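Local coordinates for cytochrome C-type biogenesis protein ccmF (Thermus thermophilus, PDB 6ZMQ) that binds heme b in the membrane and, as a cytochrome c heme lyase, probably takes part in attaching heme to apocytochrome c, at residues P598-D610 and R620-V632. Sequence-based numbering, arbitrary orientation.
Sequences PGNDYYFLLMDFD and RLIVTPLVFWMWV. With LMT (dodecyl-beta-D-maltoside), chain D.
Phe604 on strand 603-608 meets Trp631 at the start of helix 627-644 in an offset edge-to-face pair, the indole edge directed at the phenyl face with the planes at 86° and CZ3 of Trp631 3.6 Å from CE2 of Phe604. CB of Phe628 closes on the same phenyl ring at CD1, and Glu247 of helix 224-247 touches both Phe604 and Trp631. Farther along this antiparallel hairpin, Leu606 and Ile622 exchange two backbone hydrogen bonds, and CG1 of Ile622, placed between its own N and carbonyl carbon (chi1 73°), lies 3.6 Å from CB of Leu606.

At the more exposed turn 600-603, Trp629 NE1 donates to Asp601 O (3.0 Å), the oxygen lying in the indole plane. At the charged end the backbones stay paired, but the side chains meet loosely: Arg620 NE is 3.8 Å from both Asp608 OD2 and Asp610 OD2, long salt bridges, the latter well out of the guanidinium plane, while NH2 comes 3.4 Å from O6B of the maltoside detergent. A leucine in place of Arg620 would probably leave both carboxylates without this positive partner. Aromatic packing and the indole bond thus join the extramembrane hairpin to the final, predicted transmembrane helix, whereas at the hairpin's far end backbone hydrogen bonds do the firm joining and the long ion pairs add mainly diffuse attraction.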
loop_
_atom_site.group_PDB
_atom_site.type_symbol
_atom_site.label_atom_id
_atom_site.label_comp_id
_atom_site.label_asym_id
_atom_site.label_seq_id
_atom_site.Cartn_x
_atom_site.Cartn_y
_atom_site.Cartn_z
ATOM N N PRO A 598 8.441 -18.273 16.607
ATOM C CA PRO A 598 9.245 -19.176 15.776
ATOM C C PRO A 598 8.652 -19.429 14.402
ATOM O O PRO A 598 7.477 -19.809 14.271
ATOM C CB PRO A 598 9.272 -20.460 16.613
ATOM C CG PRO A 598 9.206 -19.931 18.002
ATOM C CD PRO A 598 8.104 -18.924 17.878
ATOM N N GLY A 599 9.452 -19.138 13.379
ATOM C CA GLY A 599 9.203 -19.685 12.064
ATOM C C GLY A 599 9.658 -21.132 11.993
ATOM O O GLY A 599 10.584 -21.552 12.686
ATOM N N ASN A 600 8.959 -21.910 11.174
ATOM C CA ASN A 600 9.306 -23.297 10.941
ATOM C C ASN A 600 9.212 -23.624 9.463
ATOM O O ASN A 600 8.708 -22.841 8.649
ATOM C CB ASN A 600 8.414 -24.272 11.717
ATOM C CG ASN A 600 8.905 -24.555 13.119
ATOM O OD1 ASN A 600 9.445 -23.683 13.791
ATOM N ND2 ASN A 600 8.721 -25.791 13.562
ATOM N N ASP A 601 9.670 -24.849 9.176
ATOM C CA ASP A 601 9.699 -25.407 7.830
ATOM C C ASP A 601 8.309 -25.461 7.198
ATOM O O ASP A 601 8.167 -25.314 5.979
ATOM C CB ASP A 601 10.387 -26.779 7.888
ATOM C CG ASP A 601 10.146 -27.625 6.661
ATOM O OD1 ASP A 601 10.878 -27.437 5.668
ATOM O OD2 ASP A 601 9.316 -28.570 6.741
ATOM N N TYR A 602 7.293 -25.500 8.015
ATOM C CA TYR A 602 5.958 -25.511 7.410
ATOM C C TYR A 602 5.182 -24.467 8.182
ATOM O O TYR A 602 3.980 -24.445 7.935
ATOM C CB TYR A 602 5.216 -26.751 7.933
ATOM C CG TYR A 602 5.233 -28.091 7.222
ATOM C CD1 TYR A 602 4.802 -28.249 5.917
ATOM C CD2 TYR A 602 5.555 -29.240 7.927
ATOM C CE1 TYR A 602 4.778 -29.495 5.319
ATOM C CE2 TYR A 602 5.531 -30.488 7.348
ATOM C CZ TYR A 602 5.139 -30.618 6.037
ATOM O OH TYR A 602 5.120 -31.860 5.473
ATOM N N TYR A 603 5.811 -23.492 8.839
ATOM C CA TYR A 603 4.928 -23.015 9.905
ATOM C C TYR A 603 5.368 -21.677 10.498
ATOM O O TYR A 603 6.417 -21.119 10.160
ATOM C CB TYR A 603 4.887 -24.084 10.992
ATOM C CG TYR A 603 3.600 -24.320 11.699
ATOM C CD1 TYR A 603 3.082 -23.379 12.569
ATOM C CD2 TYR A 603 2.927 -25.523 11.541
ATOM C CE1 TYR A 603 1.914 -23.620 13.243
ATOM C CE2 TYR A 603 1.750 -25.772 12.208
ATOM C CZ TYR A 603 1.246 -24.818 13.059
ATOM O OH TYR A 603 0.067 -25.071 13.730
ATOM N N PHE A 604 4.530 -21.190 11.422
ATOM C CA PHE A 604 4.723 -20.012 12.264
ATOM C C PHE A 604 3.944 -20.275 13.549
ATOM O O PHE A 604 2.814 -20.765 13.477
ATOM C CB PHE A 604 4.188 -18.747 11.579
ATOM C CG PHE A 604 5.111 -17.576 11.659
ATOM C CD1 PHE A 604 6.397 -17.682 11.173
ATOM C CD2 PHE A 604 4.692 -16.367 12.181
ATOM C CE1 PHE A 604 7.265 -16.620 11.226
ATOM C CE2 PHE A 604 5.554 -15.286 12.239
ATOM C CZ PHE A 604 6.848 -15.420 11.761
ATOM N N LEU A 605 4.521 -19.965 14.713
ATOM C CA LEU A 605 3.829 -20.165 15.990
ATOM C C LEU A 605 3.869 -18.872 16.800
ATOM O O LEU A 605 4.954 -18.411 17.143
ATOM C CB LEU A 605 4.493 -21.301 16.782
ATOM C CG LEU A 605 4.553 -22.728 16.208
ATOM C CD1 LEU A 605 5.578 -23.573 16.953
ATOM C CD2 LEU A 605 3.201 -23.418 16.260
ATOM N N LEU A 606 2.716 -18.293 17.144
ATOM C CA LEU A 606 2.728 -16.952 17.729
ATOM C C LEU A 606 2.408 -16.993 19.218
ATOM O O LEU A 606 1.340 -17.485 19.615
ATOM C CB LEU A 606 1.759 -16.028 16.990
ATOM C CG LEU A 606 1.552 -14.542 17.333
ATOM C CD1 LEU A 606 1.102 -13.852 16.074
ATOM C CD2 LEU A 606 0.542 -14.193 18.449
ATOM N N MET A 607 3.284 -16.378 20.022
ATOM C CA MET A 607 3.223 -16.435 21.478
ATOM C C MET A 607 2.960 -15.046 22.045
ATOM O O MET A 607 3.718 -14.099 21.768
ATOM C CB MET A 607 4.513 -17.029 22.034
ATOM C CG MET A 607 4.390 -18.504 22.340
ATOM S SD MET A 607 5.932 -19.316 21.939
ATOM C CE MET A 607 5.839 -19.075 20.162
ATOM N N ASP A 608 1.911 -14.971 22.878
ATOM C CA ASP A 608 1.200 -13.795 23.352
ATOM C C ASP A 608 1.078 -13.805 24.867
ATOM O O ASP A 608 1.020 -14.866 25.495
ATOM C CB ASP A 608 -0.213 -13.760 22.749
ATOM C CG ASP A 608 -0.569 -12.428 22.183
ATOM O OD1 ASP A 608 0.345 -11.605 22.089
ATOM O OD2 ASP A 608 -1.744 -12.213 21.817
ATOM N N PHE A 609 1.034 -12.616 25.437
ATOM C CA PHE A 609 1.014 -12.467 26.907
ATOM C C PHE A 609 -0.401 -12.304 27.467
ATOM O O PHE A 609 -0.723 -13.039 28.393
ATOM C CB PHE A 609 1.921 -11.307 27.270
ATOM C CG PHE A 609 2.595 -11.544 28.582
ATOM C CD1 PHE A 609 1.857 -11.973 29.665
ATOM C CD2 PHE A 609 3.930 -11.250 28.754
ATOM C CE1 PHE A 609 2.457 -12.162 30.894
ATOM C CE2 PHE A 609 4.529 -11.438 29.985
ATOM C CZ PHE A 609 3.794 -11.901 31.049
ATOM N N ASP A 610 -1.172 -11.371 26.901
ATOM C CA ASP A 610 -2.581 -11.023 27.241
ATOM C C ASP A 610 -2.613 -10.140 28.482
ATOM O O ASP A 610 -2.782 -8.953 28.320
ATOM C CB ASP A 610 -3.538 -12.197 27.113
ATOM C CG ASP A 610 -3.975 -12.368 25.686
ATOM O OD1 ASP A 610 -3.594 -11.555 24.884
ATOM O OD2 ASP A 610 -4.701 -13.298 25.416
ATOM N N ARG A 620 -1.443 -16.368 25.872
ATOM C CA ARG A 620 -2.213 -16.804 24.711
ATOM C C ARG A 620 -1.253 -17.375 23.671
ATOM O O ARG A 620 -0.175 -16.824 23.434
ATOM C CB ARG A 620 -3.065 -15.657 24.116
ATOM C CG ARG A 620 -3.807 -16.008 22.814
ATOM C CD ARG A 620 -5.130 -15.272 22.647
ATOM N NE ARG A 620 -5.066 -14.154 21.706
ATOM C CZ ARG A 620 -6.063 -13.293 21.506
ATOM N NH1 ARG A 620 -7.199 -13.425 22.177
ATOM N NH2 ARG A 620 -5.928 -12.301 20.635
ATOM N N LEU A 621 -1.622 -18.503 23.068
ATOM C CA LEU A 621 -0.774 -19.119 22.045
ATOM C C LEU A 621 -1.677 -19.443 20.858
ATOM O O LEU A 621 -2.679 -20.159 21.010
ATOM C CB LEU A 621 -0.035 -20.341 22.595
ATOM C CG LEU A 621 0.952 -21.235 21.819
ATOM C CD1 LEU A 621 0.275 -22.381 21.146
ATOM C CD2 LEU A 621 1.787 -20.477 20.808
ATOM N N ILE A 622 -1.377 -18.797 19.677
ATOM C CA ILE A 622 -2.118 -19.093 18.454
ATOM C C ILE A 622 -1.215 -19.856 17.484
ATOM O O ILE A 622 0.014 -19.664 17.427
ATOM C CB ILE A 622 -2.753 -17.811 17.843
ATOM C CG1 ILE A 622 -1.762 -16.859 17.183
ATOM C CG2 ILE A 622 -3.452 -17.005 18.921
ATOM C CD1 ILE A 622 -1.655 -16.939 15.660
ATOM N N VAL A 623 -1.847 -20.750 16.718
ATOM C CA VAL A 623 -1.167 -21.707 15.851
ATOM C C VAL A 623 -1.822 -21.653 14.473
ATOM O O VAL A 623 -3.037 -21.874 14.340
ATOM C CB VAL A 623 -1.211 -23.131 16.441
ATOM C CG1 VAL A 623 -0.856 -24.161 15.401
ATOM C CG2 VAL A 623 -0.284 -23.265 17.624
ATOM N N THR A 624 -1.023 -21.295 13.465
ATOM C CA THR A 624 -1.356 -21.035 12.071
ATOM C C THR A 624 -0.331 -21.681 11.145
ATOM O O THR A 624 0.866 -21.673 11.449
ATOM C CB THR A 624 -1.356 -19.523 11.789
ATOM O OG1 THR A 624 -0.086 -18.974 12.171
ATOM C CG2 THR A 624 -2.446 -18.787 12.539
ATOM N N PRO A 625 -0.755 -22.196 9.988
ATOM C CA PRO A 625 0.195 -22.761 9.024
ATOM C C PRO A 625 0.561 -21.804 7.900
ATOM O O PRO A 625 -0.232 -20.953 7.486
ATOM C CB PRO A 625 -0.570 -23.970 8.458
ATOM C CG PRO A 625 -1.867 -24.054 9.279
ATOM C CD PRO A 625 -2.112 -22.636 9.665
ATOM N N LEU A 626 1.802 -21.978 7.418
ATOM C CA LEU A 626 2.329 -21.399 6.168
ATOM C C LEU A 626 2.302 -19.866 6.140
ATOM O O LEU A 626 2.261 -19.257 5.071
ATOM C CB LEU A 626 1.586 -21.967 4.952
ATOM C CG LEU A 626 1.852 -23.442 4.642
ATOM C CD1 LEU A 626 0.576 -24.170 4.228
ATOM C CD2 LEU A 626 2.934 -23.590 3.584
ATOM N N VAL A 627 2.374 -19.221 7.303
ATOM C CA VAL A 627 2.381 -17.756 7.327
ATOM C C VAL A 627 3.785 -17.226 7.028
ATOM O O VAL A 627 3.948 -16.084 6.579
ATOM C CB VAL A 627 1.824 -17.258 8.674
ATOM C CG1 VAL A 627 1.428 -15.781 8.635
ATOM C CG2 VAL A 627 0.616 -18.066 9.017
ATOM N N PHE A 628 4.812 -18.047 7.248
ATOM C CA PHE A 628 6.166 -17.677 6.849
ATOM C C PHE A 628 6.330 -17.752 5.332
ATOM O O PHE A 628 7.050 -16.942 4.727
ATOM C CB PHE A 628 7.161 -18.580 7.582
ATOM C CG PHE A 628 8.481 -18.741 6.897
ATOM C CD1 PHE A 628 9.405 -17.696 6.931
ATOM C CD2 PHE A 628 8.818 -19.953 6.278
ATOM C CE1 PHE A 628 10.638 -17.820 6.327
ATOM C CE2 PHE A 628 10.050 -20.127 5.664
ATOM C CZ PHE A 628 10.975 -19.057 5.678
ATOM N N TRP A 629 5.638 -18.697 4.692
ATOM C CA TRP A 629 5.700 -18.819 3.241
ATOM C C TRP A 629 4.917 -17.719 2.548
ATOM O O TRP A 629 5.230 -17.371 1.405
ATOM C CB TRP A 629 5.189 -20.198 2.829
ATOM C CG TRP A 629 6.110 -21.290 3.279
ATOM C CD1 TRP A 629 6.058 -21.974 4.460
ATOM C CD2 TRP A 629 7.233 -21.808 2.564
ATOM N NE1 TRP A 629 7.077 -22.896 4.516
ATOM C CE2 TRP A 629 7.811 -22.812 3.361
ATOM C CE3 TRP A 629 7.792 -21.536 1.315
ATOM C CZ2 TRP A 629 8.928 -23.533 2.950
ATOM C CZ3 TRP A 629 8.908 -22.239 0.920
ATOM C CH2 TRP A 629 9.462 -23.229 1.727
ATOM N N MET A 630 3.943 -17.141 3.246
ATOM C CA MET A 630 3.260 -15.933 2.802
ATOM C C MET A 630 4.237 -14.763 2.673
ATOM O O MET A 630 4.182 -13.990 1.704
ATOM C CB MET A 630 2.142 -15.641 3.803
ATOM C CG MET A 630 1.185 -14.537 3.486
ATOM S SD MET A 630 0.223 -14.337 4.995
ATOM C CE MET A 630 -0.630 -15.929 5.032
ATOM N N TRP A 631 5.199 -14.662 3.590
ATOM C CA TRP A 631 6.181 -13.584 3.500
ATOM C C TRP A 631 7.334 -13.925 2.570
ATOM O O TRP A 631 7.986 -13.017 2.039
ATOM C CB TRP A 631 6.682 -13.219 4.883
ATOM C CG TRP A 631 5.574 -12.609 5.612
ATOM C CD1 TRP A 631 4.546 -11.884 5.075
ATOM C CD2 TRP A 631 5.284 -12.754 6.990
ATOM N NE1 TRP A 631 3.656 -11.522 6.057
ATOM C CE2 TRP A 631 4.090 -12.048 7.244
ATOM C CE3 TRP A 631 5.933 -13.385 8.048
ATOM C CZ2 TRP A 631 3.539 -11.963 8.503
ATOM C CZ3 TRP A 631 5.381 -13.294 9.290
ATOM C CH2 TRP A 631 4.205 -12.588 9.511
ATOM N N VAL A 632 7.628 -15.216 2.370
ATOM C CA VAL A 632 8.609 -15.535 1.328
ATOM C C VAL A 632 7.996 -15.254 -0.045
ATOM O O VAL A 632 8.703 -14.845 -0.972
ATOM C CB VAL A 632 9.172 -16.976 1.459
ATOM C CG1 VAL A 632 8.164 -18.076 1.139
ATOM C CG2 VAL A 632 10.439 -17.136 0.643
HETATM C C1B LMT D . -9.823 -12.978 14.069
HETATM C C2B LMT D . -11.220 -13.603 14.382
HETATM C C3B LMT D . -11.386 -14.125 15.848
HETATM C C4B LMT D . -10.095 -14.083 16.711
HETATM C C5B LMT D . -9.511 -12.672 16.520
HETATM C C6B LMT D . -8.337 -12.466 17.469
HETATM O O1B LMT D . -9.931 -12.068 12.997
HETATM O O2B LMT D . -12.160 -12.644 14.107
HETATM O O3B LMT D . -11.969 -15.361 15.861
HETATM O "O4'" LMT D . -10.386 -14.292 18.041
HETATM O O5B LMT D . -9.149 -12.358 15.164
HETATM O O6B LMT D . -8.762 -12.578 18.767
HETATM C "C1'" LMT D . -9.194 -12.016 8.788
HETATM C "C2'" LMT D . -10.564 -12.591 9.270
HETATM C "C3'" LMT D . -10.836 -12.190 10.756
HETATM C "C4'" LMT D . -9.642 -12.518 11.680
HETATM C "C5'" LMT D . -8.493 -11.682 11.058
HETATM C "C6'" LMT D . -7.236 -11.565 11.875
HETATM O "O1'" LMT D . -8.764 -12.690 7.667
HETATM O "O2'" LMT D . -11.573 -12.070 8.504
HETATM O "O3'" LMT D . -11.972 -12.784 11.213
HETATM O "O5'" LMT D . -8.171 -12.212 9.780
HETATM O "O6'" LMT D . -6.657 -12.804 11.833
HETATM C C1 LMT D . -9.026 -12.082 6.411
HETATM C C2 LMT D . -7.864 -12.452 5.527
HETATM C C3 LMT D . -8.157 -12.742 4.083
HETATM C C4 LMT D . -8.136 -11.453 3.294
HETATM C C5 LMT D . -8.391 -11.750 1.845
HETATM C C6 LMT D . -7.635 -10.868 0.893
HETATM C C7 LMT D . -6.169 -10.842 1.227
HETATM C C8 LMT D . -5.377 -10.838 -0.034
HETATM C C9 LMT D . -4.321 -9.782 -0.053
HETATM C C10 LMT D . -3.629 -9.839 -1.383
HETATM C C11 LMT D . -2.494 -8.873 -1.405
HETATM C C12 LMT D . -1.364 -9.384 -2.230
#